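Putative p22 protein (Leishmania major, PDB 1YQF) is of unknown function but is a homologue of human p32 and belongs to the MAM33 family of mitochondrial glycoproteins. Local coordinates at residues A52-V57 and E74-R79; S42-Q47 and A186-Y191. All coordinates share one frame; numbering follows the deposited sequence.

Contact 1 of 2, residues A52-V57 and E74-R79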
ATOM      1  N   ALA A  52       6.569  -1.401 -33.768  1.00 52.03           N
ATOM      2  CA  ALA A  52       7.920  -1.369 -34.335  1.00 51.97           C
ATOM      3  C   ALA A  52       8.973  -0.863 -33.348  1.00 51.51           C
ATOM      4  O   ALA A  52       8.779   0.164 -32.695  1.00 51.40           O
ATOM      5  CB  ALA A  52       7.932  -0.512 -35.594  1.00 52.13           C
ATOM      6  N   GLY A  53      10.081  -1.598 -33.249  1.00 51.04           N
ATOM      7  CA  GLY A  53      11.207  -1.211 -32.415  1.00 50.63           C
ATOM      8  C   GLY A  53      11.229  -1.876 -31.051  1.00 50.40           C
ATOM      9  O   GLY A  53      12.292  -2.278 -30.573  1.00 50.21           O
ATOM     10  N   TRP A  54      10.061  -1.994 -30.420  1.00 50.23           N
ATOM     11  CA  TRP A  54       9.980  -2.499 -29.049  1.00 50.10           C
ATOM     12  C   TRP A  54      10.287  -3.995 -28.950  1.00 50.96           C
ATOM     13  O   TRP A  54      10.032  -4.760 -29.879  1.00 51.06           O
ATOM     14  CB  TRP A  54       8.603  -2.212 -28.445  1.00 49.58           C
ATOM     15  CG  TRP A  54       8.247  -0.756 -28.404  1.00 47.99           C
ATOM     16  CD1 TRP A  54       7.536  -0.063 -29.337  1.00 47.14           C
ATOM     17  CD2 TRP A  54       8.578   0.186 -27.375  1.00 45.96           C
ATOM     18  NE1 TRP A  54       7.404   1.253 -28.958  1.00 46.57           N
ATOM     19  CE2 TRP A  54       8.032   1.432 -27.753  1.00 45.59           C
ATOM     20  CE3 TRP A  54       9.280   0.104 -26.166  1.00 44.90           C
ATOM     21  CZ2 TRP A  54       8.172   2.583 -26.973  1.00 44.34           C
ATOM     22  CZ3 TRP A  54       9.417   1.252 -25.389  1.00 43.68           C
ATOM     23  CH2 TRP A  54       8.864   2.472 -25.798  1.00 43.77           C
ATOM     24  N   GLN A  55      10.839  -4.385 -27.805  1.00 51.97           N
ATOM     25  CA  GLN A  55      11.160  -5.772 -27.488  1.00 52.84           C
ATOM     26  C   GLN A  55      10.428  -6.133 -26.193  1.00 52.43           C
ATOM     27  O   GLN A  55      10.465  -5.376 -25.223  1.00 51.99           O
ATOM     28  CB  GLN A  55      12.675  -5.937 -27.302  1.00 53.52           C
ATOM     29  CG  GLN A  55      13.306  -7.087 -28.089  1.00 56.45           C
ATOM     30  CD  GLN A  55      13.174  -8.433 -27.387  1.00 59.78           C
ATOM     31  OE1 GLN A  55      13.689  -8.621 -26.283  1.00 61.25           O
ATOM     32  NE2 GLN A  55      12.489  -9.374 -28.031  1.00 61.42           N
ATOM     33  N   VAL A  56       9.760  -7.285 -26.183  1.00 52.15           N
ATOM     34  CA  VAL A  56       9.040  -7.749 -24.999  1.00 52.09           C
ATOM     35  C   VAL A  56       9.951  -8.643 -24.163  1.00 52.05           C
ATOM     36  O   VAL A  56      10.541  -9.592 -24.684  1.00 52.13           O
ATOM     37  CB  VAL A  56       7.774  -8.544 -25.379  1.00 52.14           C
ATOM     38  CG1 VAL A  56       6.955  -8.881 -24.137  1.00 51.77           C
ATOM     39  CG2 VAL A  56       6.924  -7.767 -26.375  1.00 52.61           C
ATOM     40  N   VAL A  57      10.061  -8.345 -22.871  1.00 51.88           N
ATOM     41  CA  VAL A  57      10.902  -9.131 -21.970  1.00 51.68           C
ATOM     42  C   VAL A  57      10.237  -9.280 -20.608  1.00 51.32           C
ATOM     43  O   VAL A  57       9.948  -8.294 -19.936  1.00 50.96           O
ATOM     44  CB  VAL A  57      12.301  -8.502 -21.795  1.00 51.81           C
ATOM     45  CG1 VAL A  57      13.112  -9.256 -20.742  1.00 51.76           C
ATOM     46  CG2 VAL A  57      13.047  -8.491 -23.122  1.00 52.02           C
ATOM     47  N   GLU A  74      18.258   7.898 -26.000  1.00 42.42           N
ATOM     48  CA  GLU A  74      17.479   7.665 -24.785  1.00 41.05           C
ATOM     49  C   GLU A  74      17.128   6.183 -24.650  1.00 39.50           C
ATOM     50  O   GLU A  74      16.823   5.525 -25.638  1.00 39.59           O
ATOM     51  CB  GLU A  74      16.182   8.478 -24.825  1.00 41.12           C
ATOM     52  CG  GLU A  74      16.369   9.984 -24.933  1.00 40.94           C
ATOM     53  CD  GLU A  74      15.085  10.715 -25.282  1.00 41.89           C
ATOM     54  OE1 GLU A  74      14.039  10.051 -25.438  1.00 42.22           O
ATOM     55  OE2 GLU A  74      15.122  11.956 -25.401  1.00 42.27           O
ATOM     56  N   ASP A  75      17.164   5.669 -23.425  1.00 37.49           N
ATOM     57  CA  ASP A  75      16.704   4.313 -23.137  1.00 36.03           C
ATOM     58  C   ASP A  75      15.258   4.363 -22.656  1.00 34.16           C
ATOM     59  O   ASP A  75      14.982   4.853 -21.566  1.00 33.36           O
ATOM     60  CB  ASP A  75      17.589   3.662 -22.075  1.00 36.29           C
ATOM     61  CG  ASP A  75      19.011   3.452 -22.551  1.00 37.70           C
ATOM     62  OD1 ASP A  75      19.327   3.446 -23.763  1.00 39.09           O
ATOM     63  OD2 ASP A  75      19.908   3.275 -21.697  1.00 39.97           O
ATOM     64  N   LEU A  76      14.340   3.863 -23.480  1.00 32.33           N
ATOM     65  CA  LEU A  76      12.919   3.854 -23.139  1.00 31.00           C
ATOM     66  C   LEU A  76      12.497   2.504 -22.566  1.00 30.21           C
ATOM     67  O   LEU A  76      12.936   1.457 -23.032  1.00 30.20           O
ATOM     68  CB  LEU A  76      12.060   4.183 -24.361  1.00 30.83           C
ATOM     69  CG  LEU A  76      12.426   5.443 -25.154  1.00 31.07           C
ATOM     70  CD1 LEU A  76      11.541   5.556 -26.385  1.00 31.92           C
ATOM     71  CD2 LEU A  76      12.302   6.688 -24.300  1.00 29.68           C
ATOM     72  N   VAL A  77      11.648   2.542 -21.543  1.00 29.37           N
ATOM     73  CA  VAL A  77      11.067   1.335 -20.966  1.00 28.77           C
ATOM     74  C   VAL A  77       9.597   1.590 -20.655  1.00 29.00           C
ATOM     75  O   VAL A  77       9.270   2.544 -19.964  1.00 29.59           O
ATOM     76  CB  VAL A  77      11.794   0.908 -19.674  1.00 28.42           C
ATOM     77  CG1 VAL A  77      11.134  -0.322 -19.061  1.00 27.41           C
ATOM     78  CG2 VAL A  77      13.271   0.624 -19.946  1.00 27.72           C
ATOM     79  N   VAL A  78       8.718   0.740 -21.173  1.00 28.96           N
ATOM     80  CA  VAL A  78       7.299   0.786 -20.841  1.00 28.96           C
ATOM     81  C   VAL A  78       6.982  -0.476 -20.052  1.00 29.23           C
ATOM     82  O   VAL A  78       7.023  -1.579 -20.587  1.00 29.19           O
ATOM     83  CB  VAL A  78       6.414   0.857 -22.094  1.00 28.65           C
ATOM     84  CG1 VAL A  78       4.937   0.890 -21.706  1.00 27.74           C
ATOM     85  CG2 VAL A  78       6.776   2.079 -22.932  1.00 28.73           C
ATOM     86  N   ARG A  79       6.671  -0.301 -18.774  1.00 29.57           N
ATOM     87  CA  ARG A  79       6.477  -1.414 -17.858  1.00 29.83           C
ATOM     88  C   ARG A  79       5.007  -1.584 -17.514  1.00 30.11           C
ATOM     89  O   ARG A  79       4.302  -0.615 -17.260  1.00 29.92           O
ATOM     90  CB  ARG A  79       7.288  -1.171 -16.587  1.00 29.82           C
ATOM     91  CG  ARG A  79       7.078  -2.206 -15.494  1.00 29.99           C
ATOM     92  CD  ARG A  79       8.080  -2.086 -14.370  1.00 30.07           C
ATOM     93  NE  ARG A  79       9.449  -2.353 -14.814  1.00 29.48           N
ATOM     94  CZ  ARG A  79      10.542  -2.039 -14.124  1.00 30.03           C
ATOM     95  NH1 ARG A  79      10.441  -1.438 -12.951  1.00 29.57           N
ATOM     96  NH2 ARG A  79      11.746  -2.325 -14.606  1.00 30.37           N
TER
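Trp54 reaches Leu76 and Val78 across a wide backbone gap. The nearest CA atoms of segments 52-57 and 74-79 are those of Trp54 and Val77, 9.0 Å apart. The strands 55-58 and 74-81 are not neighbours in the sheet: strand 64-71 lies between them and pairs antiparallel with both. Gln55 and Val57 bond through their backbones to Thr68 and Asp66, and Leu76 bonds to Lys69. The two segments therefore meet through side chains alone.

Trp54 stands just before its strand. Trp54 CG is anti to the carbonyl carbon, beside the backbone N (chi1 -59°), and the outer atoms of the six-membered ring do the touching. Trp54 CH2 lies 3.6 Å from Val78 CG2, and Trp54 CZ3 lies 3.7 Å from the same methyl. Trp54 CH2 is also 3.9 Å from Leu76 CB and 4.1 Å from Leu76 CD1. The Trp54 and Val78 side chains cross at about a right angle. Both aliphatic residues point their CB toward segment 52-57, whereas Val77 between them points away. The methyl that meets the indole is the Val78 branch beside the backbone N.

All three touching residues are buried. Leu67 and Lys69 of the middle strand also touch Trp54. Leu175 of helix 173-202 packs on both Trp54 and Val78. The arrangement is core packing on one face of a meandering antiparallel sheet, where an aromatic side chain reaches over the intervening strand, next to the start of helix 173-202, consistent with the p32 (MAM33) fold.

Contact 2 of 2, residues S42-Q47 and A186-Y191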
ATOM      1  N   SER A  42     -11.100 -22.780 -29.810  1.00 53.32           N
ATOM      2  CA  SER A  42     -10.541 -22.233 -31.049  1.00 54.26           C
ATOM      3  C   SER A  42     -10.792 -20.725 -31.147  1.00 54.15           C
ATOM      4  O   SER A  42     -10.560 -20.113 -32.192  1.00 54.30           O
ATOM      5  CB  SER A  42     -11.143 -22.953 -32.260  1.00 54.58           C
ATOM      6  OG  SER A  42     -12.559 -22.869 -32.256  1.00 55.19           O
ATOM      7  N   ASP A  43     -11.250 -20.138 -30.040  1.00 53.86           N
ATOM      8  CA  ASP A  43     -11.583 -18.716 -29.966  1.00 53.43           C
ATOM      9  C   ASP A  43     -10.785 -18.019 -28.857  1.00 52.19           C
ATOM     10  O   ASP A  43     -11.185 -16.963 -28.365  1.00 52.11           O
ATOM     11  CB  ASP A  43     -13.094 -18.541 -29.730  1.00 53.76           C
ATOM     12  CG  ASP A  43     -13.545 -19.053 -28.367  1.00 54.81           C
ATOM     13  OD1 ASP A  43     -13.214 -20.210 -28.021  1.00 56.03           O
ATOM     14  OD2 ASP A  43     -14.228 -18.368 -27.575  1.00 55.57           O
ATOM     15  N   LYS A  44      -9.653 -18.610 -28.475  1.00 50.74           N
ATOM     16  CA  LYS A  44      -8.821 -18.059 -27.403  1.00 49.53           C
ATOM     17  C   LYS A  44      -8.100 -16.796 -27.868  1.00 48.42           C
ATOM     18  O   LYS A  44      -7.948 -16.576 -29.074  1.00 48.23           O
ATOM     19  CB  LYS A  44      -7.799 -19.096 -26.916  1.00 49.52           C
ATOM     20  CG  LYS A  44      -8.373 -20.102 -25.928  1.00 49.44           C
ATOM     21  CD  LYS A  44      -7.289 -20.961 -25.290  1.00 49.74           C
ATOM     22  CE  LYS A  44      -6.742 -21.997 -26.262  1.00 49.55           C
ATOM     23  NZ  LYS A  44      -5.780 -22.931 -25.608  1.00 49.21           N
ATOM     24  N   PRO A  45      -7.667 -15.961 -26.920  1.00 47.19           N
ATOM     25  CA  PRO A  45      -6.921 -14.740 -27.255  1.00 46.62           C
ATOM     26  C   PRO A  45      -5.577 -15.026 -27.930  1.00 46.09           C
ATOM     27  O   PRO A  45      -4.804 -15.837 -27.429  1.00 45.90           O
ATOM     28  CB  PRO A  45      -6.712 -14.073 -25.887  1.00 46.56           C
ATOM     29  CG  PRO A  45      -7.754 -14.664 -25.011  1.00 46.75           C
ATOM     30  CD  PRO A  45      -7.869 -16.087 -25.465  1.00 46.98           C
ATOM     31  N   GLU A  46      -5.327 -14.366 -29.059  1.00 45.74           N
ATOM     32  CA  GLU A  46      -4.063 -14.477 -29.785  1.00 45.59           C
ATOM     33  C   GLU A  46      -3.039 -13.520 -29.191  1.00 44.15           C
ATOM     34  O   GLU A  46      -3.379 -12.388 -28.834  1.00 43.75           O
ATOM     35  CB  GLU A  46      -4.261 -14.125 -31.262  1.00 46.38           C
ATOM     36  CG  GLU A  46      -4.709 -15.282 -32.139  1.00 49.87           C
ATOM     37  CD  GLU A  46      -4.824 -14.885 -33.598  1.00 53.24           C
ATOM     38  OE1 GLU A  46      -3.805 -14.459 -34.184  1.00 54.60           O
ATOM     39  OE2 GLU A  46      -5.934 -14.993 -34.161  1.00 55.61           O
ATOM     40  N   GLN A  47      -1.789 -13.966 -29.100  1.00 42.88           N
ATOM     41  CA  GLN A  47      -0.712 -13.100 -28.635  1.00 41.88           C
ATOM     42  C   GLN A  47      -0.474 -11.984 -29.651  1.00 41.79           C
ATOM     43  O   GLN A  47      -0.160 -12.263 -30.812  1.00 41.66           O
ATOM     44  CB  GLN A  47       0.584 -13.879 -28.429  1.00 41.48           C
ATOM     45  CG  GLN A  47       1.720 -13.016 -27.865  1.00 40.83           C
ATOM     46  CD  GLN A  47       3.018 -13.782 -27.639  1.00 41.12           C
ATOM     47  OE1 GLN A  47       4.010 -13.197 -27.207  1.00 42.00           O
ATOM     48  NE2 GLN A  47       3.018 -15.076 -27.932  1.00 41.29           N
ATOM     49  N   ALA A 186      -1.858 -13.153 -22.045  1.00 32.01           N
ATOM     50  CA  ALA A 186      -1.063 -13.636 -20.917  1.00 31.77           C
ATOM     51  C   ALA A 186      -1.932 -14.120 -19.764  1.00 31.94           C
ATOM     52  O   ALA A 186      -1.565 -15.062 -19.066  1.00 31.46           O
ATOM     53  CB  ALA A 186      -0.104 -12.550 -20.430  1.00 31.69           C
ATOM     54  N   GLU A 187      -3.084 -13.482 -19.575  1.00 32.26           N
ATOM     55  CA  GLU A 187      -4.008 -13.866 -18.510  1.00 33.27           C
ATOM     56  C   GLU A 187      -4.575 -15.257 -18.771  1.00 31.88           C
ATOM     57  O   GLU A 187      -4.762 -16.036 -17.846  1.00 31.13           O
ATOM     58  CB  GLU A 187      -5.146 -12.848 -18.387  1.00 34.48           C
ATOM     59  CG  GLU A 187      -6.280 -13.263 -17.456  1.00 39.72           C
ATOM     60  CD  GLU A 187      -5.816 -13.491 -16.026  1.00 45.17           C
ATOM     61  OE1 GLU A 187      -5.083 -12.622 -15.494  1.00 48.69           O
ATOM     62  OE2 GLU A 187      -6.190 -14.531 -15.432  1.00 47.03           O
ATOM     63  N   GLN A 188      -4.865 -15.551 -20.034  1.00 31.27           N
ATOM     64  CA  GLN A 188      -5.344 -16.870 -20.440  1.00 30.99           C
ATOM     65  C   GLN A 188      -4.269 -17.929 -20.192  1.00 30.76           C
ATOM     66  O   GLN A 188      -4.579 -19.033 -19.758  1.00 30.99           O
ATOM     67  CB  GLN A 188      -5.746 -16.859 -21.922  1.00 31.02           C
ATOM     68  CG  GLN A 188      -6.194 -18.211 -22.492  1.00 30.94           C
ATOM     69  CD  GLN A 188      -7.486 -18.727 -21.873  1.00 31.58           C
ATOM     70  OE1 GLN A 188      -8.395 -17.951 -21.577  1.00 32.57           O
ATOM     71  NE2 GLN A 188      -7.570 -20.040 -21.685  1.00 30.60           N
ATOM     72  N   GLN A 189      -3.011 -17.584 -20.459  1.00 30.47           N
ATOM     73  CA  GLN A 189      -1.904 -18.523 -20.283  1.00 30.66           C
ATOM     74  C   GLN A 189      -1.712 -18.864 -18.812  1.00 29.79           C
ATOM     75  O   GLN A 189      -1.527 -20.025 -18.467  1.00 29.53           O
ATOM     76  CB  GLN A 189      -0.596 -17.966 -20.856  1.00 31.29           C
ATOM     77  CG  GLN A 189      -0.666 -17.493 -22.311  1.00 34.33           C
ATOM     78  CD  GLN A 189      -1.334 -18.502 -23.239  1.00 37.76           C
ATOM     79  OE1 GLN A 189      -0.857 -19.630 -23.383  1.00 39.47           O
ATOM     80  NE2 GLN A 189      -2.437 -18.096 -23.870  1.00 38.76           N
ATOM     81  N   ASP A 190      -1.771 -17.853 -17.949  1.00 29.10           N
ATOM     82  CA  ASP A 190      -1.593 -18.056 -16.517  1.00 28.56           C
ATOM     83  C   ASP A 190      -2.751 -18.843 -15.917  1.00 27.59           C
ATOM     84  O   ASP A 190      -2.543 -19.666 -15.030  1.00 26.82           O
ATOM     85  CB  ASP A 190      -1.433 -16.718 -15.791  1.00 28.94           C
ATOM     86  CG  ASP A 190      -0.051 -16.123 -15.968  1.00 30.38           C
ATOM     87  OD1 ASP A 190       0.935 -16.889 -15.975  1.00 33.47           O
ATOM     88  OD2 ASP A 190       0.143 -14.898 -16.116  1.00 32.48           O
ATOM     89  N   TYR A 191      -3.962 -18.591 -16.405  1.00 26.66           N
ATOM     90  CA  TYR A 191      -5.142 -19.316 -15.941  1.00 26.23           C
ATOM     91  C   TYR A 191      -4.973 -20.802 -16.243  1.00 26.43           C
ATOM     92  O   TYR A 191      -5.248 -21.646 -15.397  1.00 26.33           O
ATOM     93  CB  TYR A 191      -6.415 -18.767 -16.603  1.00 26.00           C
ATOM     94  CG  TYR A 191      -7.671 -19.557 -16.303  1.00 25.83           C
ATOM     95  CD1 TYR A 191      -8.000 -19.908 -15.001  1.00 26.72           C
ATOM     96  CD2 TYR A 191      -8.522 -19.964 -17.327  1.00 26.61           C
ATOM     97  CE1 TYR A 191      -9.149 -20.635 -14.720  1.00 27.46           C
ATOM     98  CE2 TYR A 191      -9.669 -20.695 -17.060  1.00 27.55           C
ATOM     99  CZ  TYR A 191      -9.982 -21.026 -15.751  1.00 28.16           C
ATOM    100  OH  TYR A 191     -11.121 -21.752 -15.475  1.00 28.01           O
TER
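Gln188 has CG anti to its backbone N (chi1 177°) and then bends at chi2 (66°), which turns its amide toward Lys44. The Lys44 chain leaves beside its own backbone N and bends at chi3 (-74°), so that CD meets the amide, while CE and NZ turn away from it. The two side chains cross at about a right angle. Lys44 CD comes within 3.7 Å of Gln188 NE2, and the same methylene is 4.1 Å from Gln188 CG. Pro45 adds its CD methylene, 4.0 Å from Gln188 CG. The nearest CA atoms across the segments, those of Pro45 and Gln188, are 7.3 Å apart.

The polar ends have their partners just beyond the segments. Gln188 NE2 donates to Glu38 OE1 and to Glu192 OE2. Lys44 NZ forms a salt bridge with the same Glu192 carboxylate. On helix 173-202, Glu187 bonds through OE2 to Tyr146 OH of the second subunit.

The contact itself is thus van der Waals packing, at the surface, of Lys44 and Pro45 methylenes on the Gln188 chain and its amide. The shared Glu192 carboxylate links lysine and glutamine indirectly, and its negative charge would probably help hold the lysine ammonium in place.

In the fold
The modelled chain opens with helix 23-39 and then enters the loop that holds 42-47. Contact 2 joins this loop to 186-191, in the middle of helix 173-202, and so closes a loop of 138 residues. Contact 1 is nested within it: 52-57 meets 74-79 across only 16 residues, half of which belong to strand 64-71. The two contacts do not touch. Their centres are 23 Å apart, and their nearest atoms about 6 Å. Helix 173-202 relates them, since Leu175 near its start packs on contact 1, while its later residues form contact 2. Contact 2 ties the N-terminal loop to this helix; contact 1 ties the residue before strand 55-58 to strand 74-81 in the sheet.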